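Local coordinates for protein ORF10 (Moritella marina, PDB 6RIW) that forms the ketosynthase-chain length factor didomain of a polyunsaturated fatty acid synthase and probably extends acyl chains through 3-oxoacyl-[acyl-carrier-protein] synthase activity, at residues A[530-538]-A[906-914]. Sequence-based numbering, arbitrary orientation.
Sequences VEQLDIDFL and LVKTIKLGG
Strands 532-536 and 907-911 run antiparallel, their short axes at 152°, with Leu-533 facing Ile-910 and Ile-535 facing Lys-908 as hydrogen-bonded pairs; Phe-537 N to Leu-906 O and Leu-912 N to Glu-531 O continue the bonding at the two ends. On the face that carries Gln-532, Asp-534, Thr-909 and Lys-911, Gln-532 and Lys-911 lie side by side, and Lys-911 NZ donates to Gln-532 OE1 (2.9 Å) almost in line with the amide C=O. The same ammonium forms a longer salt bridge with Glu-531 OE2 (3.3 Å), a carboxylate whose OE1 pairs with Arg-499. With CG set between its backbone N and carbonyl carbon (chi1 60°), Gln-532 passes obliquely across Thr-909 CG2 and holds its amide beside the lysine. Replacing Gln-532 with an alanine would probably leave the ammonium with the carboxylate alone in this contact and uncover more of the Thr-909 methyl. Thr-909 OG1 reaches Asp-534 OD1 from above the carboxylate plane, a long bond of 3.3 Å. The two strands form a two-stranded antiparallel sheet, in which a strand from late in the chain pairs with strand 532-536 of the second ketosynthase-like region, probably the chain length factor half of the didomain. The face bearing Leu-533, Ile-535, Lys-908 and Ile-910 is largely apolar and sits on helix 552-567, where Leu-533 touches Met-556 and Ile-910 touches Leu-555. Ile-910 CD1 meets Phe-537 CE1 at the ring edge (3.5 Å) and also touches Ile-535 CG2, while Lys-908 CB lies over one ring face in a CH-pi contact, 4.0 Å from the centroid. At the N-cap of the following helix, Asp-536 OD1 accepts from Leu-538 N (2.9 Å) and Leu-906 N (3.1 Å), which approach from opposite faces of the carboxylate.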
# COMPACT_ATOMS: atom_id res chain seq x y z
N VAL A 530 -18.88 12.32 -1.68
CA VAL A 530 -19.06 12.44 -0.24
C VAL A 530 -18.70 13.87 0.15
O VAL A 530 -17.54 14.28 0.02
CB VAL A 530 -18.21 11.41 0.52
CG1 VAL A 530 -18.29 11.67 2.04
CG2 VAL A 530 -18.66 10.00 0.21
N GLU A 531 -19.68 14.64 0.65
CA GLU A 531 -19.35 16.02 1.01
C GLU A 531 -18.65 16.10 2.36
O GLU A 531 -17.72 16.89 2.53
CB GLU A 531 -20.63 16.89 1.01
CG GLU A 531 -20.40 18.30 1.63
CD GLU A 531 -21.47 19.32 1.26
OE1 GLU A 531 -22.58 18.92 0.82
OE2 GLU A 531 -21.20 20.54 1.41
N GLN A 532 -19.07 15.28 3.32
CA GLN A 532 -18.57 15.36 4.68
C GLN A 532 -18.93 14.08 5.42
O GLN A 532 -19.79 13.31 5.00
CB GLN A 532 -19.16 16.58 5.41
CG GLN A 532 -20.68 16.55 5.48
CD GLN A 532 -21.26 17.91 5.88
OE1 GLN A 532 -20.86 18.95 5.36
NE2 GLN A 532 -22.18 17.90 6.83
N LEU A 533 -18.26 13.86 6.55
CA LEU A 533 -18.63 12.79 7.46
C LEU A 533 -18.73 13.34 8.88
O LEU A 533 -18.03 14.29 9.24
CB LEU A 533 -17.62 11.65 7.41
CG LEU A 533 -16.19 12.13 7.61
CD1 LEU A 533 -15.74 11.89 9.04
CD2 LEU A 533 -15.25 11.44 6.66
N ASP A 534 -19.60 12.73 9.67
CA ASP A 534 -19.69 12.97 11.11
C ASP A 534 -19.03 11.81 11.85
O ASP A 534 -19.36 10.65 11.59
CB ASP A 534 -21.14 13.10 11.58
CG ASP A 534 -21.93 14.13 10.80
OD1 ASP A 534 -21.37 14.80 9.90
OD2 ASP A 534 -23.14 14.26 11.09
N ILE A 535 -18.11 12.12 12.76
CA ILE A 535 -17.37 11.07 13.45
C ILE A 535 -17.21 11.46 14.92
O ILE A 535 -17.06 12.64 15.25
CB ILE A 535 -16.00 10.83 12.77
CG1 ILE A 535 -15.35 9.54 13.28
CG2 ILE A 535 -15.08 12.02 12.93
CD1 ILE A 535 -14.48 8.84 12.22
N ASP A 536 -17.26 10.46 15.80
CA ASP A 536 -17.11 10.66 17.24
C ASP A 536 -15.63 10.70 17.58
O ASP A 536 -14.97 9.67 17.66
CB ASP A 536 -17.82 9.55 18.02
CG ASP A 536 -17.47 9.55 19.51
OD1 ASP A 536 -17.01 10.59 20.03
OD2 ASP A 536 -17.66 8.51 20.17
N PHE A 537 -15.11 11.92 17.82
CA PHE A 537 -13.68 12.08 18.12
C PHE A 537 -13.29 11.35 19.40
O PHE A 537 -12.12 10.96 19.55
CB PHE A 537 -13.33 13.56 18.26
CG PHE A 537 -12.99 14.24 16.95
CD1 PHE A 537 -13.63 13.88 15.78
CD2 PHE A 537 -12.04 15.25 16.91
CE1 PHE A 537 -13.32 14.51 14.58
CE2 PHE A 537 -11.72 15.89 15.72
CZ PHE A 537 -12.36 15.51 14.55
N LEU A 538 -14.23 11.16 20.32
CA LEU A 538 -13.93 10.47 21.57
C LEU A 538 -13.57 9.01 21.33
O LEU A 538 -12.54 8.52 21.80
CB LEU A 538 -15.12 10.56 22.53
CG LEU A 538 -15.31 11.85 23.32
CD1 LEU A 538 -16.04 11.57 24.62
CD2 LEU A 538 -13.96 12.53 23.58
N LEU A 906 -17.97 13.21 21.45
CA LEU A 906 -17.67 14.48 20.80
C LEU A 906 -17.73 14.31 19.28
O LEU A 906 -16.72 14.03 18.63
CB LEU A 906 -16.30 15.02 21.23
CG LEU A 906 -15.69 16.20 20.47
CD1 LEU A 906 -16.40 17.50 20.82
CD2 LEU A 906 -14.17 16.31 20.72
N VAL A 907 -18.92 14.46 18.72
CA VAL A 907 -19.13 14.25 17.29
C VAL A 907 -18.80 15.53 16.53
O VAL A 907 -19.31 16.61 16.87
CB VAL A 907 -20.57 13.80 17.00
CG1 VAL A 907 -20.79 13.72 15.50
CG2 VAL A 907 -20.82 12.45 17.67
N LYS A 908 -17.96 15.41 15.51
CA LYS A 908 -17.52 16.55 14.72
C LYS A 908 -17.69 16.25 13.23
O LYS A 908 -17.56 15.10 12.80
CB LYS A 908 -16.06 16.90 15.02
CG LYS A 908 -15.82 17.38 16.45
CD LYS A 908 -15.20 18.77 16.47
CE LYS A 908 -15.51 19.51 17.76
NZ LYS A 908 -15.86 20.94 17.52
N THR A 909 -17.97 17.30 12.46
CA THR A 909 -18.14 17.20 11.02
C THR A 909 -16.82 17.53 10.33
O THR A 909 -16.18 18.53 10.66
CB THR A 909 -19.23 18.15 10.53
OG1 THR A 909 -20.49 17.72 11.05
CG2 THR A 909 -19.29 18.17 9.01
N ILE A 910 -16.39 16.67 9.42
CA ILE A 910 -15.16 16.88 8.66
C ILE A 910 -15.53 16.88 7.19
O ILE A 910 -16.15 15.93 6.70
CB ILE A 910 -14.11 15.82 8.97
CG1 ILE A 910 -13.68 15.95 10.44
CG2 ILE A 910 -12.91 15.96 8.05
CD1 ILE A 910 -13.20 14.66 11.04
N LYS A 911 -15.18 17.96 6.49
CA LYS A 911 -15.47 18.09 5.07
C LYS A 911 -14.33 17.53 4.25
O LYS A 911 -13.15 17.69 4.60
CB LYS A 911 -15.71 19.56 4.69
CG LYS A 911 -17.08 20.08 5.13
CD LYS A 911 -17.27 21.55 4.80
CE LYS A 911 -18.68 22.02 5.14
NZ LYS A 911 -19.71 21.35 4.27
N LEU A 912 -14.67 16.85 3.16
CA LEU A 912 -13.66 16.38 2.22
C LEU A 912 -13.20 17.55 1.35
O LEU A 912 -13.90 18.55 1.19
CB LEU A 912 -14.22 15.25 1.36
CG LEU A 912 -14.16 13.87 2.03
CD1 LEU A 912 -15.16 13.78 3.16
CD2 LEU A 912 -14.45 12.78 0.99
N GLY A 913 -12.00 17.43 0.79
CA GLY A 913 -11.40 18.56 0.12
C GLY A 913 -10.78 19.47 1.16
O GLY A 913 -10.15 19.01 2.12
N GLY A 914 -10.96 20.77 1.00
CA GLY A 914 -10.42 21.70 1.97
C GLY A 914 -10.55 23.12 1.47
O GLY A 914 -11.33 23.41 0.58
O HOH W 1 -16.57 18.67 0.69